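Local coordinates for TRNA nucleotidyl transferase-related protein (Thermotoga maritima, PDB 3H38) that probably adds the CCA sequence to the 3' end of tRNA, using CTP and ATP as substrates and magnesium as cofactor, at residues P338-V343 against C349-Y354; D241-K244 against K249-Y252; H245-T250 against K297-R302. All blocks are in the same frame, centred on the assembly; numbering follows the deposited sequence.

Contact 1: P338-V343 against C349-Y354; sequences PLVKGV and CHFLAY
The first torsions of Phe351 and Val340 set this contact: the ring carbon CG of Phe351 lies anti to its own carbonyl carbon (chi1 -86°), and Val340 places CG1 in the same relation to its carbonyl (chi1 -49°). The ring thus reaches out from helix 345-352 to the last turn of helix 337-340, where the CG1 methyl comes up obliquely against one side of it. CG1 of Val340 lies 4.1 Å from CE1 of Phe351 and almost as near the adjoining ring carbon CD1.

A single aromatic side chain here reads both the side chains and the backbone of its partner. The CE1 corner of Phe351 approaches the carbonyl oxygen O of Leu339 at 3.5 Å, nearer than any methyl. That oxygen also accepts a hydrogen bond from His315 NE2, so the polar atom beside the ring is satisfied by another residue. Leu339 adds the root of its side chain rather than its branched end, with CB 4.3 Å from CZ of Phe351. In all, the two segments bury 125 Å², and Phe351 supplies more than half of it. With an alanine in place of Phe351, the space between the two helices is likely to be left unfilled, and Val340 CG1 and Leu339 CB would lose their shared partner.

The arrangement joins two short helices adjacent in sequence, 337-340 and 345-352, linked by a short turn, with the Phe351 ring packed between them. Helix 309-328 covers it through Ser319, which meets both Leu339 and Phe351, and through Leu323, which touches the ring. Val340 meanwhile turns to Phe363 and Ile370 of helix 357-371, while on the far helix Cys349 and Leu352 pack against helix 254-274.

Contact 2: D241-K244 against K249-Y252; sequences DVIK and KTYY
Ile243 meets the extended chain beyond its own short helix at two points, Thr250 and Tyr252. From CB the side chain divides. The CG2 methyl, anti to the backbone N, runs at about a right angle to the Thr250 side chain and stops 3.3 Å from its OG1. The other arm, CG1, is a spacer with a straight second torsion (chi2 176°), and it carries CD1 on to Tyr252. This last methyl sits obliquely to the ring, 3.5 Å from Tyr252 CD1, and also lies near the ring carbon CG and the CB of that tyrosine.

Next door, Lys244 touches with its root: CB is 3.8 Å from the carbonyl O of Thr250, while the bent chain brings NZ back to Asp241 OD2 in a weak salt bridge of 3.5 Å. Asp241, with positive phi, closes the preceding helix in a Schellman motif; after helix 242-246 the chain folds back over Ile243, within the probable RNA-binding region of this polymerase family.

The contact is held by dispersion rather than by polar bonds. Thr250 OG1 is buried with no partner in the model, which probably costs some stability. The Tyr252 hydroxyl, by contrast, is hydrogen-bonded to Asp257, so its ring can serve as apolar surface while its tip stays satisfied.

Contact 3: H245-T250 against K297-R302; sequences HLFPKT and KEVRDR
Phe247 and Pro248 receive Val299 at the point where the chain leaves helix 242-246, and this is the apolar part of the contact. One methyl, Val299 CG2, serves both: it lies 4.1 Å from Pro248 CD and 4.3 Å from Phe247 CD2. It comes to the phenylalanine at its edge, near the ring plane; the rings of Phe287 and Tyr303 also meet Phe247.

The polar link across the segments is indirect. Arg302, its chain extended with CG anti to the backbone N (chi1 173°), reaches a water molecule that accepts from NH1 of Arg302 at 2.8 Å and donates to O of His245 at 2.8 Å. The water thus ties a guanidinium to a carbonyl in the last turn of helix 242-246. NH2 also bonds O of Thr212, and NH1 makes a further, weak bond to O of Leu209.

Charge pairing is local to the second helix. Arg300 NE donates to Asp301 OD1 at 3.3 Å in a salt bridge with an N-H...O angle of 156°. The oxygen lies close to the guanidinium plane, yet is itself approached from well above the carboxylate plane, 59° out of it. Between the segments, Lys249 NZ and Glu298 OE2 stand 6.2 Å apart, so any attraction between their opposite charges is probably weak and long-range.

After the helical His245 and Leu246, residues Phe247 to Thr250 form a type I beta turn, with Thr250 N bonded to Phe247 O at 3.1 Å. A helix that ends in such a turn, its aromatic and proline packed on a later helix, 293-302, is a connection within the helical part of this CCA-adding enzyme, with segment 245-250 in its probable RNA-binding family region.

Contacts 2 and 3 are neighbours, with centres about 10 Å apart; they share Lys249 and Thr250, and both use helix 242-246. Contact 1 stands apart, its centre about 24 Å from that of contact 2 and about 23 Å from that of contact 3. Helix 279-287 spans the interval: Phe287 touches Ile243, Thr250 and Phe247, and His285 meets His350. All three lie away from the magnesium-binding Asp55, Asp57 and Asp99. One indirect link to the nucleotide site is that Val242 packs on helix 177-187, which carries the CTP- and ATP-binding Arg177, Arg180, Arg183 and Arg187. The chain is the C-terminal part of a longer protein.

Contact 1: P338-V343 against C349-Y354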
loop_
_atom_site.group_PDB
_atom_site.type_symbol
_atom_site.label_atom_id
_atom_site.label_comp_id
_atom_site.label_asym_id
_atom_site.label_seq_id
_atom_site.Cartn_x
_atom_site.Cartn_y
_atom_site.Cartn_z
ATOM N N PRO A 338 26.080 17.904 -0.159
ATOM C CA PRO A 338 25.514 18.254 1.148
ATOM C C PRO A 338 23.993 18.132 1.187
ATOM O O PRO A 338 23.418 18.096 2.270
ATOM C CB PRO A 338 25.928 19.728 1.336
ATOM C CG PRO A 338 26.940 20.018 0.259
ATOM C CD PRO A 338 26.610 19.088 -0.861
ATOM N N LEU A 339 23.354 18.079 0.024
ATOM C CA LEU A 339 21.896 18.036 -0.038
ATOM C C LEU A 339 21.344 16.624 0.154
ATOM O O LEU A 339 20.242 16.443 0.696
ATOM C CB LEU A 339 21.388 18.625 -1.358
ATOM C CG LEU A 339 21.597 20.126 -1.573
ATOM C CD1 LEU A 339 20.895 20.580 -2.845
ATOM C CD2 LEU A 339 21.072 20.885 -0.371
ATOM N N VAL A 340 22.114 15.631 -0.285
ATOM C CA VAL A 340 21.675 14.236 -0.238
ATOM C C VAL A 340 22.569 13.358 0.627
ATOM O O VAL A 340 22.421 12.133 0.620
ATOM C CB VAL A 340 21.712 13.616 -1.631
ATOM C CG1 VAL A 340 21.001 14.527 -2.646
ATOM C CG2 VAL A 340 23.162 13.381 -2.034
ATOM N N LYS A 341 23.486 13.984 1.365
ATOM C CA LYS A 341 24.608 13.277 1.989
ATOM C C LYS A 341 24.285 11.893 2.569
ATOM O O LYS A 341 24.843 10.877 2.120
ATOM C CB LYS A 341 25.309 14.145 3.037
ATOM C CG LYS A 341 26.371 13.374 3.819
ATOM C CD LYS A 341 27.069 14.243 4.850
ATOM C CE LYS A 341 28.067 13.430 5.662
ATOM N NZ LYS A 341 28.740 14.275 6.688
ATOM N N GLY A 342 23.403 11.846 3.562
ATOM C CA GLY A 342 23.027 10.566 4.151
ATOM C C GLY A 342 21.536 10.552 4.416
ATOM O O GLY A 342 21.085 10.490 5.551
ATOM N N VAL A 343 20.763 10.624 3.347
ATOM C CA VAL A 343 19.340 10.848 3.476
ATOM C C VAL A 343 18.562 9.585 3.172
ATOM O O VAL A 343 19.074 8.647 2.545
ATOM C CB VAL A 343 18.872 11.973 2.521
ATOM C CG1 VAL A 343 19.574 13.291 2.851
ATOM C CG2 VAL A 343 19.123 11.572 1.057
ATOM N N CYS A 349 13.571 10.159 -3.512
ATOM C CA CYS A 349 12.369 10.204 -4.346
ATOM C C CYS A 349 11.815 11.619 -4.385
ATOM O O CYS A 349 11.477 12.150 -5.447
ATOM C CB CYS A 349 11.299 9.290 -3.752
ATOM S SG CYS A 349 11.808 7.581 -3.511
ATOM N N HIS A 350 11.731 12.215 -3.197
ATOM C CA HIS A 350 11.218 13.560 -3.011
ATOM C C HIS A 350 12.045 14.540 -3.852
ATOM O O HIS A 350 11.501 15.414 -4.506
ATOM C CB HIS A 350 11.264 13.902 -1.513
ATOM C CG HIS A 350 10.576 15.175 -1.143
ATOM N ND1 HIS A 350 9.784 15.892 -2.022
ATOM C CD2 HIS A 350 10.522 15.848 0.038
ATOM C CE1 HIS A 350 9.301 16.956 -1.411
ATOM N NE2 HIS A 350 9.739 16.959 -0.161
ATOM N N PHE A 351 13.362 14.387 -3.856
ATOM C CA PHE A 351 14.166 15.189 -4.774
ATOM C C PHE A 351 13.794 14.874 -6.222
ATOM O O PHE A 351 13.618 15.781 -7.046
ATOM C CB PHE A 351 15.661 14.993 -4.533
ATOM C CG PHE A 351 16.225 15.891 -3.464
ATOM C CD1 PHE A 351 16.894 15.360 -2.369
ATOM C CD2 PHE A 351 16.077 17.272 -3.549
ATOM C CE1 PHE A 351 17.419 16.194 -1.380
ATOM C CE2 PHE A 351 16.599 18.112 -2.565
ATOM C CZ PHE A 351 17.268 17.571 -1.478
ATOM N N LEU A 352 13.627 13.595 -6.528
ATOM C CA LEU A 352 13.266 13.236 -7.892
ATOM C C LEU A 352 11.872 13.723 -8.292
ATOM O O LEU A 352 11.577 13.854 -9.488
ATOM C CB LEU A 352 13.413 11.735 -8.124
ATOM C CG LEU A 352 14.863 11.243 -8.189
ATOM C CD1 LEU A 352 14.942 9.776 -7.801
ATOM C CD2 LEU A 352 15.452 11.479 -9.569
ATOM N N ALA A 353 11.015 14.009 -7.311
ATOM C CA ALA A 353 9.672 14.485 -7.652
ATOM C C ALA A 353 9.703 15.849 -8.346
ATOM O O ALA A 353 8.749 16.237 -9.006
ATOM C CB ALA A 353 8.756 14.524 -6.425
ATOM N N TYR A 354 10.810 16.567 -8.212
ATOM C CA TYR A 354 10.912 17.901 -8.786
ATOM C C TYR A 354 11.516 17.902 -10.187
ATOM O O TYR A 354 11.552 18.947 -10.864
ATOM C CB TYR A 354 11.786 18.777 -7.904
ATOM C CG TYR A 354 11.080 19.439 -6.755
ATOM C CD1 TYR A 354 10.966 18.808 -5.521
ATOM C CD2 TYR A 354 10.553 20.715 -6.890
ATOM C CE1 TYR A 354 10.330 19.433 -4.454
ATOM C CE2 TYR A 354 9.914 21.347 -5.838
ATOM C CZ TYR A 354 9.806 20.706 -4.619
ATOM O OH TYR A 354 9.175 21.352 -3.573
#

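Contact 2: D241-K244 against K249-Y252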
loop_
_atom_site.group_PDB
_atom_site.type_symbol
_atom_site.label_atom_id
_atom_site.label_comp_id
_atom_site.label_asym_id
_atom_site.label_seq_id
_atom_site.Cartn_x
_atom_site.Cartn_y
_atom_site.Cartn_z
ATOM N N ASP A 241 -12.095 15.208 -4.072
ATOM C CA ASP A 241 -11.781 16.074 -2.936
ATOM C C ASP A 241 -11.341 15.336 -1.686
ATOM O O ASP A 241 -11.374 15.893 -0.598
ATOM C CB ASP A 241 -12.968 16.972 -2.593
ATOM C CG ASP A 241 -13.195 18.048 -3.632
ATOM O OD1 ASP A 241 -14.366 18.393 -3.903
ATOM O OD2 ASP A 241 -12.193 18.535 -4.194
ATOM N N VAL A 242 -10.920 14.087 -1.831
ATOM C CA VAL A 242 -10.554 13.271 -0.668
ATOM C C VAL A 242 -9.269 13.758 -0.012
ATOM O O VAL A 242 -9.182 13.860 1.221
ATOM C CB VAL A 242 -10.360 11.785 -1.064
ATOM C CG1 VAL A 242 -9.638 11.013 0.018
ATOM C CG2 VAL A 242 -11.688 11.142 -1.432
ATOM N N ILE A 243 -8.266 14.063 -0.835
ATOM C CA ILE A 243 -6.953 14.370 -0.285
ATOM C C ILE A 243 -7.011 15.443 0.796
ATOM O O ILE A 243 -6.390 15.289 1.847
ATOM C CB ILE A 243 -5.962 14.844 -1.333
ATOM C CG1 ILE A 243 -5.845 13.831 -2.461
ATOM C CG2 ILE A 243 -4.620 15.112 -0.663
ATOM C CD1 ILE A 243 -4.968 14.267 -3.590
ATOM N N LYS A 244 -7.742 16.527 0.535
ATOM C CA LYS A 244 -7.821 17.631 1.500
ATOM C C LYS A 244 -8.521 17.250 2.822
ATOM O O LYS A 244 -8.148 17.748 3.892
ATOM C CB LYS A 244 -8.434 18.895 0.868
ATOM C CG LYS A 244 -9.900 19.176 1.208
ATOM C CD LYS A 244 -10.878 18.768 0.088
ATOM C CE LYS A 244 -11.552 19.972 -0.590
ATOM N NZ LYS A 244 -10.756 20.550 -1.723
ATOM N N LYS A 249 -4.146 20.684 5.131
ATOM C CA LYS A 249 -3.268 21.722 4.615
ATOM C C LYS A 249 -2.655 21.388 3.260
ATOM O O LYS A 249 -1.839 22.155 2.748
ATOM C CB LYS A 249 -2.157 22.035 5.612
ATOM C CG LYS A 249 -2.358 23.337 6.332
ATOM C CD LYS A 249 -3.486 23.252 7.314
ATOM C CE LYS A 249 -3.863 24.640 7.797
ATOM N NZ LYS A 249 -4.729 24.573 9.006
ATOM N N THR A 250 -3.017 20.245 2.686
ATOM C CA THR A 250 -2.519 19.914 1.349
ATOM C C THR A 250 -3.568 20.177 0.257
ATOM O O THR A 250 -4.733 19.735 0.332
ATOM C CB THR A 250 -1.938 18.459 1.178
ATOM O OG1 THR A 250 -2.866 17.649 0.463
ATOM C CG2 THR A 250 -1.568 17.781 2.486
ATOM N N TYR A 251 -3.118 20.900 -0.760
ATOM C CA TYR A 251 -3.934 21.269 -1.903
ATOM C C TYR A 251 -3.339 20.576 -3.111
ATOM O O TYR A 251 -2.157 20.786 -3.439
ATOM C CB TYR A 251 -3.919 22.795 -2.074
ATOM C CG TYR A 251 -4.150 23.457 -0.752
ATOM C CD1 TYR A 251 -5.441 23.598 -0.238
ATOM C CD2 TYR A 251 -3.078 23.886 0.023
ATOM C CE1 TYR A 251 -5.660 24.177 1.000
ATOM C CE2 TYR A 251 -3.283 24.470 1.270
ATOM C CZ TYR A 251 -4.576 24.613 1.753
ATOM O OH TYR A 251 -4.773 25.197 2.988
ATOM N N TYR A 252 -4.142 19.723 -3.751
ATOM C CA TYR A 252 -3.668 19.002 -4.920
ATOM C C TYR A 252 -3.830 19.857 -6.163
ATOM O O TYR A 252 -4.940 19.993 -6.679
ATOM C CB TYR A 252 -4.434 17.715 -5.126
ATOM C CG TYR A 252 -3.672 16.736 -6.001
ATOM C CD1 TYR A 252 -2.591 16.017 -5.480
ATOM C CD2 TYR A 252 -3.997 16.559 -7.349
ATOM C CE1 TYR A 252 -1.877 15.125 -6.251
ATOM C CE2 TYR A 252 -3.278 15.645 -8.150
ATOM C CZ TYR A 252 -2.227 14.932 -7.582
ATOM O OH TYR A 252 -1.505 14.030 -8.321
#

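Contact 3: H245-T250 against K297-R302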
loop_
_atom_site.group_PDB
_atom_site.type_symbol
_atom_site.label_atom_id
_atom_site.label_comp_id
_atom_site.label_asym_id
_atom_site.label_seq_id
_atom_site.Cartn_x
_atom_site.Cartn_y
_atom_site.Cartn_z
ATOM N N HIS A 245 -9.524 16.369 2.751
ATOM C CA HIS A 245 -10.155 15.846 3.964
ATOM C C HIS A 245 -9.265 14.843 4.671
ATOM O O HIS A 245 -9.474 14.537 5.844
ATOM C CB HIS A 245 -11.479 15.176 3.662
ATOM C CG HIS A 245 -12.568 16.135 3.314
ATOM N ND1 HIS A 245 -13.229 16.875 4.262
ATOM C CD2 HIS A 245 -13.127 16.447 2.118
ATOM C CE1 HIS A 245 -14.154 17.621 3.666
ATOM N NE2 HIS A 245 -14.105 17.380 2.368
ATOM N N LEU A 246 -8.284 14.301 3.967
ATOM C CA LEU A 246 -7.298 13.476 4.660
ATOM C C LEU A 246 -6.203 14.365 5.283
ATOM O O LEU A 246 -5.763 14.136 6.418
ATOM C CB LEU A 246 -6.694 12.410 3.727
ATOM C CG LEU A 246 -7.668 11.413 3.099
ATOM C CD1 LEU A 246 -6.927 10.337 2.322
ATOM C CD2 LEU A 246 -8.553 10.774 4.182
ATOM N N PHE A 247 -5.792 15.386 4.533
ATOM C CA PHE A 247 -4.707 16.291 4.934
ATOM C C PHE A 247 -5.147 17.710 4.647
ATOM O O PHE A 247 -5.136 18.153 3.502
ATOM C CB PHE A 247 -3.421 15.987 4.168
ATOM C CG PHE A 247 -3.133 14.534 4.052
ATOM C CD1 PHE A 247 -3.536 13.828 2.939
ATOM C CD2 PHE A 247 -2.519 13.853 5.091
ATOM C CE1 PHE A 247 -3.303 12.463 2.850
ATOM C CE2 PHE A 247 -2.288 12.495 5.015
ATOM C CZ PHE A 247 -2.674 11.795 3.885
ATOM N N PRO A 248 -5.522 18.428 5.704
ATOM C CA PRO A 248 -6.289 19.676 5.669
ATOM C C PRO A 248 -5.457 20.861 5.193
ATOM O O PRO A 248 -6.002 21.925 4.914
ATOM C CB PRO A 248 -6.696 19.871 7.141
ATOM C CG PRO A 248 -6.268 18.582 7.862
ATOM C CD PRO A 248 -5.122 18.070 7.071
ATOM N N LYS A 249 -4.146 20.684 5.131
ATOM C CA LYS A 249 -3.268 21.722 4.615
ATOM C C LYS A 249 -2.655 21.388 3.260
ATOM O O LYS A 249 -1.839 22.155 2.748
ATOM C CB LYS A 249 -2.157 22.035 5.612
ATOM C CG LYS A 249 -2.358 23.337 6.332
ATOM C CD LYS A 249 -3.486 23.252 7.314
ATOM C CE LYS A 249 -3.863 24.640 7.797
ATOM N NZ LYS A 249 -4.729 24.573 9.006
ATOM N N THR A 250 -3.017 20.245 2.686
ATOM C CA THR A 250 -2.519 19.914 1.349
ATOM C C THR A 250 -3.568 20.177 0.257
ATOM O O THR A 250 -4.733 19.735 0.332
ATOM C CB THR A 250 -1.938 18.459 1.178
ATOM O OG1 THR A 250 -2.866 17.649 0.463
ATOM C CG2 THR A 250 -1.568 17.781 2.486
ATOM N N LYS A 297 1.909 18.667 13.609
ATOM C CA LYS A 297 1.693 17.824 14.773
ATOM C C LYS A 297 0.328 17.141 14.723
ATOM O O LYS A 297 0.193 15.987 15.157
ATOM C CB LYS A 297 1.916 18.585 16.078
ATOM C CG LYS A 297 3.395 18.813 16.341
ATOM C CD LYS A 297 3.655 19.538 17.640
ATOM C CE LYS A 297 5.109 19.992 17.705
ATOM N NZ LYS A 297 5.235 21.272 18.442
ATOM N N GLU A 298 -0.660 17.846 14.162
ATOM C CA GLU A 298 -2.023 17.340 14.022
ATOM C C GLU A 298 -2.017 16.115 13.129
ATOM O O GLU A 298 -2.651 15.095 13.413
ATOM C CB GLU A 298 -2.925 18.397 13.382
ATOM C CG GLU A 298 -3.291 19.562 14.286
ATOM C CD GLU A 298 -4.602 20.236 13.884
ATOM O OE1 GLU A 298 -5.382 19.615 13.124
ATOM O OE2 GLU A 298 -4.854 21.379 14.339
ATOM N N VAL A 299 -1.289 16.235 12.029
ATOM C CA VAL A 299 -1.199 15.161 11.077
ATOM C C VAL A 299 -0.236 14.089 11.577
ATOM O O VAL A 299 -0.528 12.888 11.502
ATOM C CB VAL A 299 -0.809 15.707 9.683
ATOM C CG1 VAL A 299 0.150 14.780 9.001
ATOM C CG2 VAL A 299 -2.069 15.946 8.848
ATOM N N ARG A 300 0.910 14.511 12.099
ATOM C CA ARG A 300 1.839 13.532 12.643
ATOM C C ARG A 300 1.116 12.588 13.614
ATOM O O ARG A 300 1.370 11.395 13.628
ATOM C CB ARG A 300 3.004 14.206 13.361
ATOM C CG ARG A 300 3.908 13.199 14.066
ATOM C CD ARG A 300 4.739 13.871 15.117
ATOM N NE ARG A 300 3.895 14.502 16.123
ATOM C CZ ARG A 300 4.240 15.585 16.812
ATOM N NH1 ARG A 300 3.410 16.092 17.721
ATOM N NH2 ARG A 300 5.412 16.166 16.583
ATOM N N ASP A 301 0.213 13.131 14.420
ATOM C CA ASP A 301 -0.420 12.341 15.468
ATOM C C ASP A 301 -1.595 11.535 14.958
ATOM O O ASP A 301 -1.848 10.454 15.475
ATOM C CB ASP A 301 -0.896 13.221 16.639
ATOM C CG ASP A 301 0.255 13.731 17.522
ATOM O OD1 ASP A 301 1.331 13.082 17.586
ATOM O OD2 ASP A 301 0.064 14.790 18.166
ATOM N N ARG A 302 -2.329 12.060 13.975
ATOM C CA ARG A 302 -3.536 11.383 13.497
ATOM C C ARG A 302 -3.204 10.057 12.799
ATOM O O ARG A 302 -3.716 8.990 13.165
ATOM C CB ARG A 302 -4.365 12.301 12.591
ATOM C CG ARG A 302 -5.553 11.621 11.916
ATOM C CD ARG A 302 -6.679 12.603 11.627
ATOM N NE ARG A 302 -7.663 12.109 10.653
ATOM C CZ ARG A 302 -8.699 11.329 10.959
ATOM N NH1 ARG A 302 -9.556 10.964 10.018
ATOM N NH2 ARG A 302 -8.887 10.920 12.208
HETATM O O HOH W 1 -9.027 13.025 8.154
#